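PDB 6MOS: thioredoxin from Thermosipho africanus, which probably works as a small thiol-disulfide oxidoreductase, exchanging electrons with protein disulfides through the paired cysteines of a thioredoxin-type CxxC motif. Local coordinates for residues A[30-35]-A[80-85]; A[72-77]-A[88-93]; A[35-40]-A[63-68]; A[76-81]-A[94-99]. One frame throughout, in Å; residues are numbered along the deposited sequence.

In the fold
The four contacts lie in and around one mixed sheet of a small thioredoxin fold, its strands in the order 58-63, 29-34, 81-86, 89-95. Interaction 1 joins the two central strands, its centre about 3 Å from that of the chain. Interactions 2 and 4 set the segment before strand 81-86 against strand 89-95, share Val76 and Phe77, and have centres about 11 Å apart. Interaction 3, within the span of chain bracketed by interaction 1, shares Asn35 with it and lies about 14 Å from the chain centre. Interactions 3 and 4, centres about 12 Å apart, meet where Cys38 touches Val79 and Pro80, so the Cys38-Cys41 disulfide, probably the redox centre, sits beside the cis-proline loop.

Interaction 1: residues A[30-35]-A[80-85]; sequences IEYFKN and PTVIIL
The two central strands of the thioredoxin sheet, 30-34 and 81-85, meet here as an antiparallel pair, their segment axes 4.8 Å apart at an angle of 167°. Glu31 and Ile83 exchange two backbone hydrogen bonds, N of Glu31 to O of Ile83 and N of Ile83 to O of Glu31, both 2.9 Å. Phe33 and Thr81 form the next hydrogen-bonded pair, in which N of Phe33 lies 2.9 Å from O of Thr81. On the face of Phe33 and Ile83, CE1 of the phenyl ring meets CD1 of Ile83 at 3.6 Å, while O of Thr81 lies in the ring plane at its edge. Were Phe33 reduced to an alanine, Ile83 CD1 and Thr81 CG2 would probably face a gap where the ring had been. As in other thioredoxins, the opposite face of the sheet receives the helix that begins with the CxxC motif. There Tyr32 holds CG anti to its own N (chi1 -177°), carrying the ring along the strand so that its CD1 edge meets CG2 of Val82 at 3.8 Å and OH approaches CB of Pro80 at 3.9 Å. That hydroxyl is hydrogen-bonded to O of Cys41, tying the strand to helix 39-55.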
# COMPACT_ATOMS: atom_id res chain seq x y z
N ILE A 30 3.77 -3.13 3.55
CA ILE A 30 2.94 -2.29 2.70
C ILE A 30 3.69 -2.03 1.40
O ILE A 30 4.86 -1.63 1.43
CB ILE A 30 2.58 -0.97 3.38
CG1 ILE A 30 1.80 -1.24 4.68
CG2 ILE A 30 1.83 -0.05 2.40
CD1 ILE A 30 1.57 -0.01 5.53
N GLU A 31 3.02 -2.25 0.27
CA GLU A 31 3.54 -1.89 -1.04
C GLU A 31 2.67 -0.76 -1.58
O GLU A 31 1.45 -0.92 -1.68
CB GLU A 31 3.56 -3.09 -1.97
CG GLU A 31 4.72 -4.05 -1.58
CD GLU A 31 4.88 -5.27 -2.49
OE1 GLU A 31 3.99 -5.52 -3.30
OE2 GLU A 31 5.90 -6.01 -2.36
N TYR A 32 3.30 0.37 -1.92
CA TYR A 32 2.60 1.57 -2.36
C TYR A 32 3.03 1.84 -3.79
O TYR A 32 4.19 2.15 -4.04
CB TYR A 32 2.96 2.75 -1.46
CG TYR A 32 2.23 4.02 -1.79
CD1 TYR A 32 0.91 4.18 -1.45
CD2 TYR A 32 2.88 5.07 -2.43
CE1 TYR A 32 0.23 5.34 -1.77
CE2 TYR A 32 2.21 6.25 -2.75
CZ TYR A 32 0.88 6.37 -2.41
OH TYR A 32 0.19 7.53 -2.71
N PHE A 33 2.09 1.73 -4.73
CA PHE A 33 2.38 1.90 -6.15
C PHE A 33 1.98 3.30 -6.58
O PHE A 33 0.84 3.73 -6.33
CB PHE A 33 1.65 0.86 -7.01
CG PHE A 33 2.04 -0.57 -6.68
CD1 PHE A 33 1.40 -1.25 -5.65
CD2 PHE A 33 3.04 -1.21 -7.40
CE1 PHE A 33 1.75 -2.57 -5.35
CE2 PHE A 33 3.40 -2.53 -7.10
CZ PHE A 33 2.76 -3.20 -6.08
N LYS A 34 2.90 4.01 -7.23
CA LYS A 34 2.67 5.42 -7.55
C LYS A 34 3.34 5.75 -8.87
O LYS A 34 4.07 4.95 -9.45
CB LYS A 34 3.18 6.33 -6.41
CG LYS A 34 4.67 6.16 -6.04
CD LYS A 34 5.58 7.03 -6.94
CE LYS A 34 7.04 6.96 -6.52
NZ LYS A 34 7.82 8.01 -7.26
N ASN A 35 3.08 6.96 -9.35
CA ASN A 35 3.99 7.59 -10.29
C ASN A 35 4.07 9.07 -9.91
O ASN A 35 3.31 9.56 -9.08
CB ASN A 35 3.58 7.34 -11.74
CG ASN A 35 2.34 8.08 -12.15
OD1 ASN A 35 2.22 9.28 -11.94
ND2 ASN A 35 1.42 7.35 -12.75
N PRO A 80 -3.12 5.73 -7.08
CA PRO A 80 -2.35 4.88 -6.16
C PRO A 80 -2.95 3.48 -6.03
O PRO A 80 -4.16 3.31 -6.18
CB PRO A 80 -2.42 5.64 -4.84
CG PRO A 80 -3.73 6.38 -4.91
CD PRO A 80 -3.86 6.79 -6.37
N THR A 81 -2.10 2.47 -5.81
CA THR A 81 -2.57 1.16 -5.38
C THR A 81 -1.82 0.81 -4.11
O THR A 81 -0.62 1.07 -4.01
CB THR A 81 -2.37 0.06 -6.45
OG1 THR A 81 -3.24 0.27 -7.57
CG2 THR A 81 -2.63 -1.33 -5.88
N VAL A 82 -2.53 0.28 -3.12
CA VAL A 82 -1.94 -0.11 -1.85
C VAL A 82 -2.16 -1.61 -1.67
O VAL A 82 -3.29 -2.08 -1.80
CB VAL A 82 -2.53 0.67 -0.66
CG1 VAL A 82 -1.95 0.15 0.64
CG2 VAL A 82 -2.23 2.15 -0.80
N ILE A 83 -1.09 -2.35 -1.40
CA ILE A 83 -1.21 -3.77 -1.13
C ILE A 83 -0.63 -4.01 0.26
O ILE A 83 0.50 -3.60 0.54
CB ILE A 83 -0.49 -4.63 -2.19
CG1 ILE A 83 -1.07 -4.35 -3.59
CG2 ILE A 83 -0.64 -6.11 -1.89
CD1 ILE A 83 -0.51 -5.27 -4.65
N ILE A 84 -1.42 -4.62 1.14
CA ILE A 84 -0.93 -5.05 2.45
C ILE A 84 -0.59 -6.53 2.36
O ILE A 84 -1.38 -7.33 1.84
CB ILE A 84 -1.98 -4.77 3.54
CG1 ILE A 84 -2.39 -3.29 3.50
CG2 ILE A 84 -1.42 -5.13 4.90
CD1 ILE A 84 -3.54 -2.94 4.43
N LEU A 85 0.60 -6.90 2.83
CA LEU A 85 1.04 -8.28 2.74
C LEU A 85 1.54 -8.77 4.09
O LEU A 85 1.97 -7.98 4.94
CB LEU A 85 2.15 -8.47 1.69
CG LEU A 85 1.82 -8.07 0.25
CD1 LEU A 85 2.37 -6.68 -0.04
CD2 LEU A 85 2.36 -9.08 -0.74

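Interaction 2: residues A[72-77]-A[88-93]; sequences AQKLVF and EFEIKR
Arg93 holds the carbonyl of Lys74 end-on, with NH1 3.0 Å and NH2 2.9 Å from Lys74 O, in a salt-bridge network that ties the end of helix 69-73 to the edge strand 89-95 of the thioredoxin sheet. The acceptor lies only 6° out of the guanidinium plane, and both N-H groups point to this one oxygen, which explains why neither bond is straight. A weak third bond runs from NH1 to O of Leu75, and Val76 brings CG2 to 3.9 Å from the same NH1. Glu90, three residues earlier on the same strand, takes the side of the guanidinium: NE reaches its OE2 at 2.9 Å, and NH2 its OE1 at 3.2 Å. The second of these is almost straight, 178° at the hydrogen, and uses the syn lone pair of OE1.

The same OE1 also receives NZ of Lys74 at 3.0 Å, met nearly end-on to its C-O bond, so one carboxylate oxygen serves two cations. Their charges would otherwise probably repel, since Lys74 NZ and Arg93 NH2 stand only 4.4 Å apart. Bends at chi2 and chi3 kink the lysine chain, which runs past Glu90 in the opposite direction.

Further out lie two backbone irregularities. Ile91 and Lys92 both face Ile84 in a classic beta bulge lying between Glu90 and Arg93, and Ile83 packs against both of these side chains. Across the contact, Leu75 leaves the helix with positive phi in a Schellman motif, its N hydrogen-bonded to O of Ala72 at 3.2 Å.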
# COMPACT_ATOMS: atom_id res chain seq x y z
N ALA A 72 3.68 -4.83 -13.18
CA ALA A 72 2.99 -5.55 -14.24
C ALA A 72 2.77 -7.01 -13.86
O ALA A 72 1.71 -7.58 -14.15
CB ALA A 72 3.79 -5.43 -15.54
N GLN A 73 3.75 -7.61 -13.18
CA GLN A 73 3.59 -8.97 -12.67
C GLN A 73 2.47 -9.05 -11.64
O GLN A 73 1.69 -10.01 -11.64
CB GLN A 73 4.90 -9.45 -12.06
CG GLN A 73 4.81 -10.78 -11.30
CD GLN A 73 6.04 -11.05 -10.44
OE1 GLN A 73 7.17 -10.93 -10.90
NE2 GLN A 73 5.81 -11.42 -9.17
N LYS A 74 2.37 -8.05 -10.76
CA LYS A 74 1.31 -8.02 -9.75
C LYS A 74 -0.04 -7.57 -10.29
O LYS A 74 -1.00 -7.50 -9.51
CB LYS A 74 1.70 -7.11 -8.59
CG LYS A 74 2.80 -7.65 -7.72
CD LYS A 74 2.37 -8.84 -6.88
CE LYS A 74 1.43 -8.42 -5.76
NZ LYS A 74 1.15 -9.54 -4.81
N LEU A 75 -0.13 -7.23 -11.58
CA LEU A 75 -1.39 -6.78 -12.19
C LEU A 75 -1.88 -5.48 -11.57
O LEU A 75 -3.07 -5.28 -11.31
CB LEU A 75 -2.46 -7.88 -12.12
CG LEU A 75 -1.97 -9.23 -12.66
CD1 LEU A 75 -3.04 -10.30 -12.54
CD2 LEU A 75 -1.53 -9.09 -14.11
N VAL A 76 -0.94 -4.56 -11.33
CA VAL A 76 -1.23 -3.22 -10.85
C VAL A 76 -1.26 -2.30 -12.06
O VAL A 76 -0.26 -2.19 -12.78
CB VAL A 76 -0.18 -2.75 -9.84
CG1 VAL A 76 -0.39 -1.26 -9.51
CG2 VAL A 76 -0.21 -3.62 -8.61
N PHE A 77 -2.39 -1.63 -12.27
CA PHE A 77 -2.59 -0.79 -13.45
C PHE A 77 -2.95 0.64 -13.13
O PHE A 77 -2.75 1.51 -13.98
CB PHE A 77 -3.67 -1.38 -14.35
CG PHE A 77 -3.49 -2.83 -14.59
CD1 PHE A 77 -2.37 -3.28 -15.27
CD2 PHE A 77 -4.41 -3.74 -14.13
CE1 PHE A 77 -2.18 -4.62 -15.48
CE2 PHE A 77 -4.23 -5.08 -14.34
CZ PHE A 77 -3.11 -5.53 -15.02
N GLU A 88 4.64 -12.36 2.35
CA GLU A 88 4.44 -12.27 0.91
C GLU A 88 3.04 -12.68 0.48
O GLU A 88 2.78 -12.82 -0.73
CB GLU A 88 5.48 -13.09 0.14
CG GLU A 88 6.61 -12.26 -0.47
CD GLU A 88 7.50 -13.08 -1.38
OE1 GLU A 88 8.28 -13.90 -0.87
OE2 GLU A 88 7.39 -12.91 -2.62
N PHE A 89 2.12 -12.88 1.42
CA PHE A 89 0.73 -13.23 1.14
C PHE A 89 -0.12 -11.96 1.14
O PHE A 89 -0.05 -11.17 2.08
CB PHE A 89 0.19 -14.22 2.18
CG PHE A 89 -1.10 -14.87 1.77
CD1 PHE A 89 -2.28 -14.15 1.74
CD2 PHE A 89 -1.13 -16.21 1.43
CE1 PHE A 89 -3.46 -14.75 1.36
CE2 PHE A 89 -2.31 -16.82 1.06
CZ PHE A 89 -3.47 -16.09 1.02
N GLU A 90 -0.93 -11.80 0.10
CA GLU A 90 -1.67 -10.55 -0.10
C GLU A 90 -2.91 -10.54 0.78
O GLU A 90 -3.88 -11.27 0.53
CB GLU A 90 -2.03 -10.39 -1.57
CG GLU A 90 -2.71 -9.10 -1.88
CD GLU A 90 -2.75 -8.77 -3.36
OE1 GLU A 90 -1.76 -9.07 -4.08
OE2 GLU A 90 -3.76 -8.21 -3.82
N ILE A 91 -2.89 -9.68 1.82
CA ILE A 91 -4.00 -9.53 2.77
C ILE A 91 -5.13 -8.70 2.18
O ILE A 91 -6.31 -9.00 2.40
CB ILE A 91 -3.48 -8.90 4.07
CG1 ILE A 91 -2.59 -9.86 4.83
CG2 ILE A 91 -4.62 -8.43 4.96
CD1 ILE A 91 -1.78 -9.14 5.88
N LYS A 92 -4.79 -7.63 1.46
CA LYS A 92 -5.81 -6.73 0.95
C LYS A 92 -5.17 -5.79 -0.06
O LYS A 92 -4.06 -5.31 0.15
CB LYS A 92 -6.45 -5.92 2.09
CG LYS A 92 -7.74 -5.21 1.70
CD LYS A 92 -8.92 -6.17 1.72
CE LYS A 92 -10.22 -5.41 1.90
NZ LYS A 92 -10.35 -4.30 0.91
N ARG A 93 -5.88 -5.54 -1.16
CA ARG A 93 -5.45 -4.60 -2.18
C ARG A 93 -6.44 -3.44 -2.22
O ARG A 93 -7.66 -3.64 -2.10
CB ARG A 93 -5.34 -5.29 -3.54
CG ARG A 93 -4.87 -4.40 -4.68
CD ARG A 93 -4.79 -5.17 -5.99
NE ARG A 93 -3.82 -6.25 -5.94
CZ ARG A 93 -3.10 -6.65 -6.99
NH1 ARG A 93 -3.25 -6.04 -8.16
NH2 ARG A 93 -2.23 -7.64 -6.86

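Interaction 3: residues A[35-40]-A[63-68]; sequences NDKCSV and DVIENP
Asn35 and Ile65 make the closer-packed part of this contact, at the place where the chain leaves strand 29-34 for the CxxC helix. CD1 of Ile65 lies 3.7 Å from CB of Asn35 and equally 3.7 Å from CE of Lys37, whose chain crosses the isoleucine at about a right angle. Asn35 keeps CG between its backbone N and carbonyl carbon (chi1 71°), a position from which OD1 accepts from Lys37 N at 2.8 Å. This Asx turn accompanies a type I beta turn from Asn35 to Cys38, the N-cap residue and one half of the disulfide with Cys41. Facing it, Asp63 OD1 closes an Asx turn and an Asx motif by accepting from the N atoms of Ile65 and Glu66, which arrive from opposite faces of the carboxylate. The looser side is polar and wet: water 1 accepts from Asp36 N at 2.8 Å and donates to Asp63 OD2 at 2.8 Å. Carboxylates of Asp36 and Asp63 stand 4.0 Å apart between their OD2 atoms, planes 75° to each other, and Lys34 forms salt bridges to both. With a leucine in place of Asp63, the N-H groups of Ile65 and Glu66 would probably lose their shared acceptor, and Lys34 one of its charge mates.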
# COMPACT_ATOMS: atom_id res chain seq x y z
N ASN A 35 3.08 6.96 -9.35
CA ASN A 35 3.99 7.59 -10.29
C ASN A 35 4.07 9.07 -9.91
O ASN A 35 3.31 9.56 -9.08
CB ASN A 35 3.58 7.34 -11.74
CG ASN A 35 2.34 8.08 -12.15
OD1 ASN A 35 2.22 9.28 -11.94
ND2 ASN A 35 1.42 7.35 -12.75
N ASP A 36 5.04 9.77 -10.50
CA ASP A 36 5.28 11.11 -10.01
C ASP A 36 4.39 12.15 -10.68
O ASP A 36 4.49 13.33 -10.36
CB ASP A 36 6.76 11.47 -10.15
CG ASP A 36 7.61 10.91 -9.01
OD1 ASP A 36 7.04 10.58 -7.95
OD2 ASP A 36 8.84 10.79 -9.18
N LYS A 37 3.51 11.72 -11.59
CA LYS A 37 2.52 12.60 -12.19
C LYS A 37 1.15 12.48 -11.55
O LYS A 37 0.19 13.15 -11.98
CB LYS A 37 2.41 12.32 -13.69
CG LYS A 37 3.64 12.78 -14.45
CD LYS A 37 3.57 12.40 -15.92
CE LYS A 37 3.91 10.93 -16.13
NZ LYS A 37 4.41 10.67 -17.50
N CYS A 38 1.03 11.65 -10.52
CA CYS A 38 -0.24 11.35 -9.85
C CYS A 38 -0.36 12.21 -8.59
O CYS A 38 0.39 12.04 -7.63
CB CYS A 38 -0.32 9.86 -9.53
SG CYS A 38 -1.57 9.30 -8.32
N SER A 39 -1.34 13.12 -8.59
CA SER A 39 -1.45 14.07 -7.50
C SER A 39 -2.04 13.44 -6.25
O SER A 39 -1.62 13.77 -5.13
CB SER A 39 -2.30 15.27 -7.94
OG SER A 39 -1.73 15.89 -9.08
N VAL A 40 -3.03 12.56 -6.40
CA VAL A 40 -3.53 11.83 -5.24
C VAL A 40 -2.40 11.01 -4.61
O VAL A 40 -2.32 10.89 -3.39
CB VAL A 40 -4.73 10.95 -5.63
CG1 VAL A 40 -5.16 10.07 -4.47
CG2 VAL A 40 -5.90 11.84 -6.09
N ASP A 63 7.55 2.89 -8.10
CA ASP A 63 7.18 3.79 -9.18
C ASP A 63 6.86 2.95 -10.41
O ASP A 63 7.76 2.33 -11.00
CB ASP A 63 8.27 4.81 -9.47
CG ASP A 63 7.77 5.94 -10.35
OD1 ASP A 63 7.54 5.67 -11.54
OD2 ASP A 63 7.60 7.07 -9.85
N VAL A 64 5.59 2.96 -10.83
CA VAL A 64 5.15 2.05 -11.89
C VAL A 64 5.68 2.47 -13.25
O VAL A 64 5.68 1.66 -14.18
CB VAL A 64 3.62 1.94 -11.90
CG1 VAL A 64 3.14 1.47 -10.54
CG2 VAL A 64 2.95 3.27 -12.30
N ILE A 65 6.14 3.71 -13.39
CA ILE A 65 6.69 4.18 -14.65
C ILE A 65 8.18 3.89 -14.71
O ILE A 65 8.68 3.41 -15.73
CB ILE A 65 6.40 5.68 -14.86
CG1 ILE A 65 4.92 5.91 -15.12
CG2 ILE A 65 7.22 6.22 -16.03
CD1 ILE A 65 4.54 7.38 -15.28
N GLU A 66 8.90 4.15 -13.61
CA GLU A 66 10.34 3.93 -13.62
C GLU A 66 10.68 2.45 -13.58
O GLU A 66 11.62 2.01 -14.25
CB GLU A 66 10.99 4.67 -12.45
CG GLU A 66 10.87 6.19 -12.51
CD GLU A 66 11.21 6.77 -13.89
OE1 GLU A 66 12.15 6.26 -14.55
OE2 GLU A 66 10.53 7.72 -14.32
N ASN A 67 9.92 1.66 -12.82
CA ASN A 67 10.21 0.24 -12.59
C ASN A 67 8.95 -0.58 -12.83
O ASN A 67 8.39 -1.17 -11.89
CB ASN A 67 10.74 0.03 -11.17
CG ASN A 67 11.94 0.90 -10.87
OD1 ASN A 67 11.87 1.79 -10.01
ND2 ASN A 67 13.04 0.66 -11.58
N PRO A 68 8.50 -0.69 -14.08
CA PRO A 68 7.17 -1.26 -14.35
C PRO A 68 7.09 -2.79 -14.28
O PRO A 68 5.97 -3.32 -14.31
CB PRO A 68 6.87 -0.78 -15.77
CG PRO A 68 8.22 -0.71 -16.40
CD PRO A 68 9.17 -0.25 -15.31
O HOH W 1 6.86 8.45 -12.20

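Interaction 4: residues A[76-81]-A[94-99]; sequences VFTVPT and FARNFS
Thr78 lays its methyl CG2 against CB of Ala95, 3.7 Å away, with Arg96 CG just beyond. The methyl sits between the backbone N and carbonyl carbon of Thr78, while OG1 stands anti to that N (chi1 178°) and turns to water 2, 3.1 Å off. The water spans the two segments: it donates to O of Pro80 at a notably short 2.5 Å and accepts from N of Arg96 at 2.9 Å. This is the cis-proline loop of the thioredoxin fold, with the cis peptide preceding Pro80 and the residue itself packed on Cys38 and Cys41. Phe98 meets the same loop at Pro80, its CE1 edge 3.6 Å from Pro80 O, which lies nearly in the ring plane, while one face of the ring is centred over CB of Phe94. Deeper in, OG1 of Thr81 donates to O of Thr78 at 2.6 Å, folding the loop back on itself, and CB of Ala95 rests 3.4 Å from that hydroxyl oxygen. Backbone contact continues in a CA-H...O approach, Thr81 CA to Phe94 O at 3.2 Å. With direct contacts that are mainly apolar or C-H to oxygen, between residues 76-81 and 94-99 the bridge through water 2 supplies the conventional hydrogen bonding.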
# COMPACT_ATOMS: atom_id res chain seq x y z
N VAL A 76 -0.94 -4.56 -11.33
CA VAL A 76 -1.23 -3.22 -10.85
C VAL A 76 -1.26 -2.30 -12.06
O VAL A 76 -0.26 -2.19 -12.78
CB VAL A 76 -0.18 -2.75 -9.84
CG1 VAL A 76 -0.39 -1.26 -9.51
CG2 VAL A 76 -0.21 -3.62 -8.61
N PHE A 77 -2.39 -1.63 -12.27
CA PHE A 77 -2.59 -0.79 -13.45
C PHE A 77 -2.95 0.64 -13.13
O PHE A 77 -2.75 1.51 -13.98
CB PHE A 77 -3.67 -1.38 -14.35
CG PHE A 77 -3.49 -2.83 -14.59
CD1 PHE A 77 -2.37 -3.28 -15.27
CD2 PHE A 77 -4.41 -3.74 -14.13
CE1 PHE A 77 -2.18 -4.62 -15.48
CE2 PHE A 77 -4.23 -5.08 -14.34
CZ PHE A 77 -3.11 -5.53 -15.02
N THR A 78 -3.52 0.91 -11.97
CA THR A 78 -3.87 2.26 -11.57
C THR A 78 -3.05 2.66 -10.34
O THR A 78 -2.65 1.81 -9.54
CB THR A 78 -5.37 2.39 -11.25
OG1 THR A 78 -5.64 3.72 -10.80
CG2 THR A 78 -5.80 1.38 -10.20
N VAL A 79 -2.81 3.96 -10.21
CA VAL A 79 -2.19 4.47 -8.99
C VAL A 79 -3.08 5.56 -8.40
O VAL A 79 -3.79 6.25 -9.15
CB VAL A 79 -0.75 4.97 -9.26
CG1 VAL A 79 0.11 3.81 -9.67
CG2 VAL A 79 -0.74 5.99 -10.39
N PRO A 80 -3.12 5.73 -7.08
CA PRO A 80 -2.35 4.88 -6.16
C PRO A 80 -2.95 3.48 -6.03
O PRO A 80 -4.16 3.31 -6.18
CB PRO A 80 -2.42 5.64 -4.84
CG PRO A 80 -3.73 6.38 -4.91
CD PRO A 80 -3.86 6.79 -6.37
N THR A 81 -2.10 2.47 -5.81
CA THR A 81 -2.57 1.16 -5.38
C THR A 81 -1.82 0.81 -4.11
O THR A 81 -0.62 1.07 -4.01
CB THR A 81 -2.37 0.06 -6.45
OG1 THR A 81 -3.24 0.27 -7.57
CG2 THR A 81 -2.63 -1.33 -5.88
N PHE A 94 -5.91 -2.22 -2.33
CA PHE A 94 -6.73 -1.02 -2.47
C PHE A 94 -6.37 -0.35 -3.79
O PHE A 94 -5.22 0.04 -4.00
CB PHE A 94 -6.49 -0.04 -1.32
CG PHE A 94 -6.71 -0.62 0.04
CD1 PHE A 94 -5.70 -1.32 0.69
CD2 PHE A 94 -7.92 -0.44 0.70
CE1 PHE A 94 -5.90 -1.85 1.96
CE2 PHE A 94 -8.12 -0.97 1.98
CZ PHE A 94 -7.11 -1.67 2.60
N ALA A 95 -7.35 -0.20 -4.68
CA ALA A 95 -7.10 0.53 -5.92
C ALA A 95 -8.40 1.19 -6.35
O ALA A 95 -9.48 0.81 -5.88
CB ALA A 95 -6.58 -0.39 -7.02
N ARG A 96 -8.28 2.19 -7.22
CA ARG A 96 -9.42 2.85 -7.86
C ARG A 96 -10.20 3.75 -6.91
O ARG A 96 -10.22 4.97 -7.09
CB ARG A 96 -10.36 1.83 -8.50
CG ARG A 96 -9.86 1.27 -9.82
CD ARG A 96 -10.76 0.17 -10.35
NE ARG A 96 -10.24 -0.41 -11.59
CZ ARG A 96 -9.30 -1.35 -11.64
NH1 ARG A 96 -8.76 -1.82 -10.52
NH2 ARG A 96 -8.88 -1.82 -12.81
N ASN A 97 -10.88 3.17 -5.91
CA ASN A 97 -11.72 3.97 -5.01
C ASN A 97 -11.52 3.48 -3.58
O ASN A 97 -12.10 2.46 -3.18
CB ASN A 97 -13.19 3.92 -5.41
CG ASN A 97 -13.92 5.22 -5.11
OD1 ASN A 97 -13.29 6.26 -4.88
ND2 ASN A 97 -15.24 5.17 -5.10
N PHE A 98 -10.72 4.21 -2.82
CA PHE A 98 -10.49 3.90 -1.41
C PHE A 98 -9.95 5.15 -0.72
O PHE A 98 -9.34 6.01 -1.36
CB PHE A 98 -9.50 2.74 -1.25
CG PHE A 98 -8.10 3.07 -1.66
CD1 PHE A 98 -7.71 2.98 -2.99
CD2 PHE A 98 -7.16 3.44 -0.71
CE1 PHE A 98 -6.41 3.27 -3.36
CE2 PHE A 98 -5.85 3.74 -1.08
CZ PHE A 98 -5.48 3.65 -2.41
N SER A 99 -10.20 5.23 0.58
CA SER A 99 -9.68 6.30 1.42
C SER A 99 -8.55 5.76 2.28
O SER A 99 -8.44 4.55 2.51
CB SER A 99 -10.77 6.88 2.33
OG SER A 99 -11.23 5.90 3.24
O HOH W 2 -6.01 3.95 -7.77